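Side-chain contacts in ribose ABC transporter, substrate binding protein (Conexibacter woesei, PDB 4KQ9), which probably binds ribose or a related sugar outside the membrane and delivers it to an ABC transporter: residues S197-A202 / A240-Q245; D111-G116 / G149-E154; A233-T238 / E282-V287. The protein carries 1 engineered substitution. All blocks are in the same frame, centred on the assembly; numbering follows the deposited sequence.

Contact 1 (S197-A202 / A240-Q245); sequences SGDDGA and ALTVSQ
The carboxylate of Asp199 turns its OD1 to the hydroxyl of Thr242, the two side chains crossing at about a right angle. The contact belongs to one lobe of a type I periplasmic binding protein, where the chain leaves parallel strand 193-196, passes Gly198 at the N-cap and enters helix 199-211; Asp199 opens that helix, and Thr242 stands on the short antiparallel strand 241-244. The backbones stay well apart, with Asp199 CA 7.2 Å from Thr242 CA, and the side chains bridge the gap. Thr242 turns its OG1 anti to the backbone N (chi1 -173°), which presents the hydroxyl to the helix start. Its proton goes to Asp199 OD1 in a short bond, Thr242 OG1 to Asp199 OD1 measuring 2.7 Å. The same hydroxyl also accepts from the backbone N of Ala226, while Asp199 OD2 takes the N-H of Asn227, and both polar groups are thus satisfied although buried. Aspartate suits the place because its two oxygens serve two partners, and the nearby helix N-terminus would probably steady its negative charge; threonine suits a strand through its branched CB and adds a group that can donate and accept. Were Asp199 an alanine, the Thr242 hydroxyl would probably lose its acceptor and the Asn227 N-H its own. The syn lone pair of OD1 is the one used, on the side of the other oxygen, which is why Thr242 OG1 also comes within 3.0 Å of Asp199 OD2.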
loop_
_atom_site.group_PDB
_atom_site.type_symbol
_atom_site.label_atom_id
_atom_site.label_comp_id
_atom_site.label_asym_id
_atom_site.label_seq_id
_atom_site.Cartn_x
_atom_site.Cartn_y
_atom_site.Cartn_z
ATOM N N SER A 197 -0.207 11.592 0.061
ATOM C CA SER A 197 0.360 10.275 -0.167
ATOM C C SER A 197 -0.501 9.205 0.483
ATOM O O SER A 197 -0.622 8.088 -0.050
ATOM C CB SER A 197 1.772 10.180 0.480
ATOM O OG SER A 197 2.658 11.027 -0.222
ATOM N N GLY A 198 -1.050 9.530 1.649
ATOM C CA GLY A 198 -1.854 8.573 2.419
ATOM C C GLY A 198 -2.982 9.174 3.163
ATOM O O GLY A 198 -3.036 10.438 3.374
ATOM N N ASP A 199 -3.949 8.312 3.538
ATOM C CA ASP A 199 -5.185 8.767 4.256
ATOM C C ASP A 199 -4.980 9.516 5.532
ATOM O O ASP A 199 -5.686 10.443 5.764
ATOM C CB ASP A 199 -6.150 7.585 4.623
ATOM C CG ASP A 199 -6.848 6.968 3.407
ATOM O OD1 ASP A 199 -7.036 7.686 2.378
ATOM O OD2 ASP A 199 -7.296 5.773 3.488
ATOM N N ASP A 200 -4.026 9.116 6.367
ATOM C CA ASP A 200 -3.943 9.796 7.640
ATOM C C ASP A 200 -3.518 11.278 7.418
ATOM O O ASP A 200 -3.928 12.169 8.120
ATOM C CB ASP A 200 -2.964 9.085 8.518
ATOM C CG ASP A 200 -3.570 7.840 9.190
ATOM O OD1 ASP A 200 -4.830 7.763 9.323
ATOM O OD2 ASP A 200 -2.735 6.978 9.539
ATOM N N GLY A 201 -2.728 11.476 6.393
ATOM C CA GLY A 201 -2.282 12.824 5.961
ATOM C C GLY A 201 -3.522 13.614 5.628
ATOM O O GLY A 201 -3.747 14.712 6.102
ATOM N N ALA A 202 -4.368 13.015 4.822
ATOM C CA ALA A 202 -5.585 13.665 4.359
ATOM C C ALA A 202 -6.575 13.962 5.478
ATOM O O ALA A 202 -7.268 14.944 5.442
ATOM C CB ALA A 202 -6.226 12.750 3.302
ATOM N N ALA A 240 -12.729 13.246 -1.223
ATOM C CA ALA A 240 -13.298 12.854 -2.535
ATOM C C ALA A 240 -13.000 11.416 -2.920
ATOM O O ALA A 240 -13.835 10.786 -3.559
ATOM C CB ALA A 240 -12.816 13.774 -3.645
ATOM N N LEU A 241 -11.781 10.944 -2.653
ATOM C CA LEU A 241 -11.336 9.624 -3.136
ATOM C C LEU A 241 -10.326 9.033 -2.180
ATOM O O LEU A 241 -9.426 9.754 -1.672
ATOM C CB LEU A 241 -10.656 9.759 -4.488
ATOM C CG LEU A 241 -10.055 8.546 -5.224
ATOM C CD1 LEU A 241 -11.196 7.869 -5.909
ATOM C CD2 LEU A 241 -9.066 8.912 -6.353
ATOM N N THR A 242 -10.441 7.757 -1.935
ATOM C CA THR A 242 -9.320 7.023 -1.378
ATOM C C THR A 242 -9.096 5.745 -2.177
ATOM O O THR A 242 -9.992 5.302 -2.943
ATOM C CB THR A 242 -9.575 6.721 0.111
ATOM O OG1 THR A 242 -8.408 6.144 0.704
ATOM C CG2 THR A 242 -10.745 5.790 0.312
ATOM N N VAL A 243 -7.949 5.110 -1.994
ATOM C CA VAL A 243 -7.629 3.920 -2.755
ATOM C C VAL A 243 -7.286 2.792 -1.772
ATOM O O VAL A 243 -6.425 2.981 -0.890
ATOM C CB VAL A 243 -6.485 4.161 -3.737
ATOM C CG1 VAL A 243 -6.203 2.905 -4.634
ATOM C CG2 VAL A 243 -6.844 5.315 -4.645
ATOM N N SER A 244 -7.931 1.628 -1.920
ATOM C CA SER A 244 -7.530 0.395 -1.162
ATOM C C SER A 244 -6.439 -0.382 -1.892
ATOM O O SER A 244 -6.500 -0.531 -3.120
ATOM C CB SER A 244 -8.707 -0.493 -0.970
ATOM O OG SER A 244 -8.270 -1.721 -0.466
ATOM N N GLN A 245 -5.424 -0.820 -1.135
ATOM C CA GLN A 245 -4.387 -1.680 -1.660
ATOM C C GLN A 245 -4.723 -3.132 -1.440
ATOM O O GLN A 245 -3.884 -3.953 -1.652
ATOM C CB GLN A 245 -3.109 -1.373 -0.924
ATOM C CG GLN A 245 -2.573 0.001 -1.247
ATOM C CD GLN A 245 -1.175 0.170 -0.643
ATOM O OE1 GLN A 245 -0.985 0.957 0.277
ATOM N NE2 GLN A 245 -0.224 -0.615 -1.109
#

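Contact 2 (D111-G116 / G149-E154); sequences DFAEIG and GEAARE
Ala113 and Ala151 bring helices 112-126 and 143-159 together, methyl beside methyl, with Ala113 CB 3.9 Å from Ala151 CB. This is the apolar side-chain part of the contact, and it is small because the residues are small. Beyond the alanines, Phe112 meets Phe144 in a T-shaped stack. The rest is methyl against backbone. Ala151 CB points at the other helix and presses on the carbonyl of Ala113, its distance to Ala113 O being only 3.0 Å, a tight fit. The next residue, Ala152, sets its CB 3.7 Å from Gly116 O, about one turn beyond Ala113. Gly116 is the key to this approach: a CB on it would point straight at the partner helix and come too near Ala151 CB, whereas its bare CA lets Gly116 CA and Ala152 CA come within 4.7 Å. The short helical segments consequently approach to 7.2 Å between axes and cross at -37°.

No hydrogen bond crosses between the two segments. Asp111, at the N-cap, accepts weakly through OD1 from the N-H groups of Ala113 and Glu114. Arg153 NH1 forms a salt bridge with Glu150 OE2, reached from above the carboxylate plane, and its NE pairs with Asp166, outside both segments.

Here the small residues join two neighbouring helices of the alpha/beta lobe, a type I periplasmic binding protein lobe built on strands 132-136, 162-167, 193-196 and 220-222.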
loop_
_atom_site.group_PDB
_atom_site.type_symbol
_atom_site.label_atom_id
_atom_site.label_comp_id
_atom_site.label_asym_id
_atom_site.label_seq_id
_atom_site.Cartn_x
_atom_site.Cartn_y
_atom_site.Cartn_z
ATOM N N ASP A 111 1.097 -1.631 -7.397
ATOM C CA ASP A 111 1.827 -0.752 -8.286
ATOM C C ASP A 111 1.576 0.683 -7.833
ATOM O O ASP A 111 0.511 1.263 -8.122
ATOM C CB ASP A 111 1.253 -0.938 -9.683
ATOM C CG ASP A 111 1.935 -0.055 -10.738
ATOM O OD1 ASP A 111 2.798 0.769 -10.399
ATOM O OD2 ASP A 111 1.557 -0.219 -11.923
ATOM N N PHE A 112 2.525 1.209 -7.096
ATOM C CA PHE A 112 2.380 2.501 -6.449
ATOM C C PHE A 112 2.221 3.610 -7.520
ATOM O O PHE A 112 1.520 4.567 -7.265
ATOM C CB PHE A 112 3.555 2.816 -5.546
ATOM C CG PHE A 112 3.787 1.841 -4.399
ATOM C CD1 PHE A 112 2.749 1.240 -3.723
ATOM C CD2 PHE A 112 5.111 1.640 -3.922
ATOM C CE1 PHE A 112 2.978 0.365 -2.669
ATOM C CE2 PHE A 112 5.351 0.788 -2.846
ATOM C CZ PHE A 112 4.277 0.139 -2.219
ATOM N N ALA A 113 2.795 3.432 -8.721
ATOM C CA ALA A 113 2.638 4.404 -9.854
ATOM C C ALA A 113 1.261 4.436 -10.375
ATOM O O ALA A 113 0.740 5.489 -10.708
ATOM C CB ALA A 113 3.602 4.049 -10.981
ATOM N N GLU A 114 0.605 3.264 -10.410
ATOM C CA GLU A 114 -0.797 3.176 -10.757
ATOM C C GLU A 114 -1.702 3.898 -9.758
ATOM O O GLU A 114 -2.594 4.617 -10.161
ATOM C CB GLU A 114 -1.244 1.729 -10.817
ATOM C CG GLU A 114 -2.289 1.505 -11.862
ATOM C CD GLU A 114 -3.593 1.048 -11.270
ATOM O OE1 GLU A 114 -3.700 -0.135 -10.861
ATOM O OE2 GLU A 114 -4.525 1.873 -11.234
ATOM N N ILE A 115 -1.450 3.692 -8.473
ATOM C CA ILE A 115 -2.161 4.457 -7.419
ATOM C C ILE A 115 -2.107 5.984 -7.706
ATOM O O ILE A 115 -3.126 6.623 -7.670
ATOM C CB ILE A 115 -1.608 4.134 -6.047
ATOM C CG1 ILE A 115 -1.941 2.646 -5.750
ATOM C CG2 ILE A 115 -2.289 4.988 -4.986
ATOM C CD1 ILE A 115 -1.257 2.063 -4.570
ATOM N N GLY A 116 -0.940 6.506 -7.942
ATOM C CA GLY A 116 -0.708 7.946 -8.310
ATOM C C GLY A 116 -1.455 8.434 -9.528
ATOM O O GLY A 116 -2.047 9.512 -9.506
ATOM N N GLY A 149 4.035 9.716 -6.460
ATOM C CA GLY A 149 4.154 11.160 -6.709
ATOM C C GLY A 149 4.634 11.465 -8.110
ATOM O O GLY A 149 4.115 12.373 -8.767
ATOM N N GLU A 150 5.625 10.727 -8.599
ATOM C CA GLU A 150 6.070 10.951 -9.959
ATOM C C GLU A 150 4.977 10.532 -10.940
ATOM O O GLU A 150 4.683 11.236 -11.899
ATOM C CB GLU A 150 7.436 10.321 -10.238
ATOM C CG GLU A 150 8.070 10.915 -11.507
ATOM C CD GLU A 150 8.061 12.479 -11.586
ATOM O OE1 GLU A 150 7.634 13.013 -12.661
ATOM O OE2 GLU A 150 8.464 13.184 -10.594
ATOM N N ALA A 151 4.255 9.460 -10.660
ATOM C CA ALA A 151 3.180 9.117 -11.544
ATOM C C ALA A 151 2.117 10.247 -11.591
ATOM O O ALA A 151 1.519 10.509 -12.656
ATOM C CB ALA A 151 2.547 7.794 -11.114
ATOM N N ALA A 152 1.856 10.896 -10.436
ATOM C CA ALA A 152 0.813 11.883 -10.368
ATOM C C ALA A 152 1.230 13.173 -11.078
ATOM O O ALA A 152 0.424 13.781 -11.775
ATOM C CB ALA A 152 0.405 12.176 -8.911
ATOM N N ARG A 153 2.470 13.570 -10.909
ATOM C CA ARG A 153 2.952 14.755 -11.593
ATOM C C ARG A 153 2.828 14.608 -13.134
ATOM O O ARG A 153 2.487 15.598 -13.849
ATOM C CB ARG A 153 4.401 15.010 -11.225
ATOM C CG ARG A 153 4.606 15.391 -9.787
ATOM C CD ARG A 153 6.048 15.587 -9.458
ATOM N NE ARG A 153 6.174 15.801 -8.009
ATOM C CZ ARG A 153 6.726 14.929 -7.176
ATOM N NH1 ARG A 153 7.253 13.754 -7.640
ATOM N NH2 ARG A 153 6.756 15.219 -5.889
ATOM N N GLU A 154 3.117 13.393 -13.640
ATOM C CA GLU A 154 2.990 13.159 -15.072
ATOM C C GLU A 154 1.549 13.341 -15.559
ATOM O O GLU A 154 1.322 13.902 -16.648
ATOM C CB GLU A 154 3.471 11.748 -15.451
ATOM C CG GLU A 154 4.988 11.575 -15.426
ATOM C CD GLU A 154 5.413 10.097 -15.521
ATOM O OE1 GLU A 154 4.595 9.255 -15.957
ATOM O OE2 GLU A 154 6.569 9.766 -15.156
#

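Contact 3 (A233-T238 / E282-V287); sequences AVRAGT and ETIDRV
Ile284 reaches across from the start of helix 284-289 and sets its terminal methyl between two consecutive side chains of helix 228-236, Val234 and Arg235. Its CG1 branch is anti to the backbone N (chi1 178°) and the chain runs on extended, which carries CD1 to the far helix. There it crosses Val234 obliquely, Ile284 CD1 standing 4.1 Å from Val234 CG1. Against Arg235 it lies at about a right angle, with Ile284 CD1 3.8 Å from Arg235 CG, while the second branch touches the same methylene, Ile284 CG2 being 3.9 Å from Arg235 CG. The long, branched isoleucine suits a place where one residue must meet two neighbours; Val234, buried and directed at the partner, supplies a compact apolar surface; Arg235 offers its methylenes inside and its charge at the exposed margin. Further in, Ile284 also packs on Ile279 of strand 277-280.

Asp285 OD1 comes beside the CD methylene of Arg235, 3.7 Å away, the side chains again crossing at about a right angle. An aspartate suits this exposed edge, where water can reach its charge. The arginine chain bends at chi3 (-63°), and guanidinium and carboxylate end nearly coplanar, 12° between their planes. Even so, Arg235 NE stays 5.0 Å from Asp285 OD1. Helix 228-236 finishes just beyond, in a Schellman motif whose positive phi at Gly237 calls for glycine.

Cohesion here is therefore mainly apolar: no hydrogen bond or salt bridge spans the two segments, and the opposite charges at the solvent edge probably add a weak, longer-range attraction.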
loop_
_atom_site.group_PDB
_atom_site.type_symbol
_atom_site.label_atom_id
_atom_site.label_comp_id
_atom_site.label_asym_id
_atom_site.label_seq_id
_atom_site.Cartn_x
_atom_site.Cartn_y
_atom_site.Cartn_z
ATOM N N ALA A 233 -15.093 9.679 5.838
ATOM C CA ALA A 233 -14.937 11.010 5.194
ATOM C C ALA A 233 -15.388 11.042 3.739
ATOM O O ALA A 233 -16.014 12.009 3.264
ATOM C CB ALA A 233 -13.503 11.525 5.380
ATOM N N VAL A 234 -15.088 9.961 3.009
ATOM C CA VAL A 234 -15.524 9.852 1.658
ATOM C C VAL A 234 -17.053 9.783 1.635
ATOM O O VAL A 234 -17.643 10.462 0.816
ATOM C CB VAL A 234 -14.931 8.643 0.931
ATOM C CG1 VAL A 234 -15.594 8.486 -0.430
ATOM C CG2 VAL A 234 -13.442 8.887 0.681
ATOM N N ARG A 235 -17.635 8.984 2.533
ATOM C CA ARG A 235 -19.094 8.894 2.617
ATOM C C ARG A 235 -19.661 10.278 2.937
ATOM O O ARG A 235 -20.594 10.710 2.257
ATOM C CB ARG A 235 -19.585 7.900 3.662
ATOM C CG ARG A 235 -19.587 6.494 3.169
ATOM C CD ARG A 235 -20.216 5.440 4.092
ATOM N NE ARG A 235 -19.440 5.380 5.321
ATOM C CZ ARG A 235 -18.630 4.400 5.704
ATOM N NH1 ARG A 235 -18.461 3.305 4.961
ATOM N NH2 ARG A 235 -17.965 4.517 6.869
ATOM N N ALA A 236 -19.099 10.950 3.932
ATOM C CA ALA A 236 -19.565 12.323 4.269
ATOM C C ALA A 236 -19.314 13.401 3.206
ATOM O O ALA A 236 -19.891 14.470 3.269
ATOM C CB ALA A 236 -18.959 12.786 5.561
ATOM N N GLY A 237 -18.474 13.164 2.225
ATOM C CA GLY A 237 -18.188 14.231 1.229
ATOM C C GLY A 237 -17.037 15.178 1.647
ATOM O O GLY A 237 -16.755 16.191 0.966
ATOM N N THR A 238 -16.359 14.911 2.757
ATOM C CA THR A 238 -15.262 15.800 3.150
ATOM C C THR A 238 -13.967 15.348 2.446
ATOM O O THR A 238 -13.089 16.170 2.239
ATOM C CB THR A 238 -15.006 15.806 4.638
ATOM O OG1 THR A 238 -14.894 14.464 5.101
ATOM C CG2 THR A 238 -16.156 16.508 5.454
ATOM N N GLU A 282 -19.413 9.313 -4.828
ATOM C CA GLU A 282 -20.493 8.774 -5.663
ATOM C C GLU A 282 -20.574 7.231 -5.719
ATOM O O GLU A 282 -21.650 6.703 -5.855
ATOM C CB GLU A 282 -20.455 9.341 -7.082
ATOM C CG GLU A 282 -19.175 9.159 -7.896
ATOM N N THR A 283 -19.458 6.506 -5.603
ATOM C CA THR A 283 -19.491 5.063 -5.858
ATOM C C THR A 283 -19.334 4.202 -4.652
ATOM O O THR A 283 -19.514 2.965 -4.760
ATOM C CB THR A 283 -18.364 4.672 -6.846
ATOM O OG1 THR A 283 -17.064 5.127 -6.359
ATOM C CG2 THR A 283 -18.634 5.354 -8.171
ATOM N N ILE A 284 -18.999 4.799 -3.504
ATOM C CA ILE A 284 -18.505 4.016 -2.350
ATOM C C ILE A 284 -19.439 2.905 -1.915
ATOM O O ILE A 284 -19.032 1.754 -1.691
ATOM C CB ILE A 284 -18.047 4.928 -1.139
ATOM C CG1 ILE A 284 -17.579 4.116 0.054
ATOM C CG2 ILE A 284 -19.172 5.831 -0.648
ATOM C CD1 ILE A 284 -16.829 4.944 1.112
ATOM N N ASP A 285 -20.709 3.232 -1.741
ATOM C CA ASP A 285 -21.644 2.231 -1.202
ATOM C C ASP A 285 -21.869 1.051 -2.214
ATOM O O ASP A 285 -21.840 -0.117 -1.818
ATOM C CB ASP A 285 -22.944 2.930 -0.726
ATOM C CG ASP A 285 -22.677 3.988 0.415
ATOM O OD1 ASP A 285 -22.014 3.647 1.454
ATOM O OD2 ASP A 285 -23.107 5.163 0.234
ATOM N N ARG A 286 -22.009 1.362 -3.485
ATOM C CA ARG A 286 -22.092 0.351 -4.546
ATOM C C ARG A 286 -20.822 -0.471 -4.583
ATOM O O ARG A 286 -20.849 -1.698 -4.538
ATOM C CB ARG A 286 -22.242 0.988 -5.912
ATOM C CG ARG A 286 -23.628 1.434 -6.318
ATOM C CD ARG A 286 -23.571 2.083 -7.727
ATOM N NE ARG A 286 -23.623 3.552 -7.666
ATOM C CZ ARG A 286 -23.011 4.391 -8.500
ATOM N NH1 ARG A 286 -23.142 5.701 -8.323
ATOM N NH2 ARG A 286 -22.265 3.950 -9.503
ATOM N N VAL A 287 -19.687 0.200 -4.615
ATOM C CA VAL A 287 -18.423 -0.536 -4.673
ATOM C C VAL A 287 -18.306 -1.480 -3.496
ATOM O O VAL A 287 -18.004 -2.721 -3.605
ATOM C CB VAL A 287 -17.251 0.438 -4.736
ATOM C CG1 VAL A 287 -15.967 -0.266 -4.384
ATOM C CG2 VAL A 287 -17.171 1.090 -6.096
#

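How the contacts relate
All three contacts lie in the lobe with the four-stranded parallel sheet. Contact 2 closes first along the chain; contacts 1 and 3 follow and their segments alternate, 233-238 falling between 197-202 and 240-245, and 282-287 coming last; helix 228-236 is followed directly by strand 241-244. Contact 1 sits between the others, its centre about 13 Å from the centre of each, and touches both: Gln245 packs on Phe112 and Ile115 of contact 2, while Thr242 CG2 meets Val234 CG2 of contact 3. Contacts 2 and 3, about 23 Å apart between centres, do not touch. Asp111 and Gln245 each hydrogen-bond to glycerol, probably from the crystallisation liquor, consistent with a sugar cleft there.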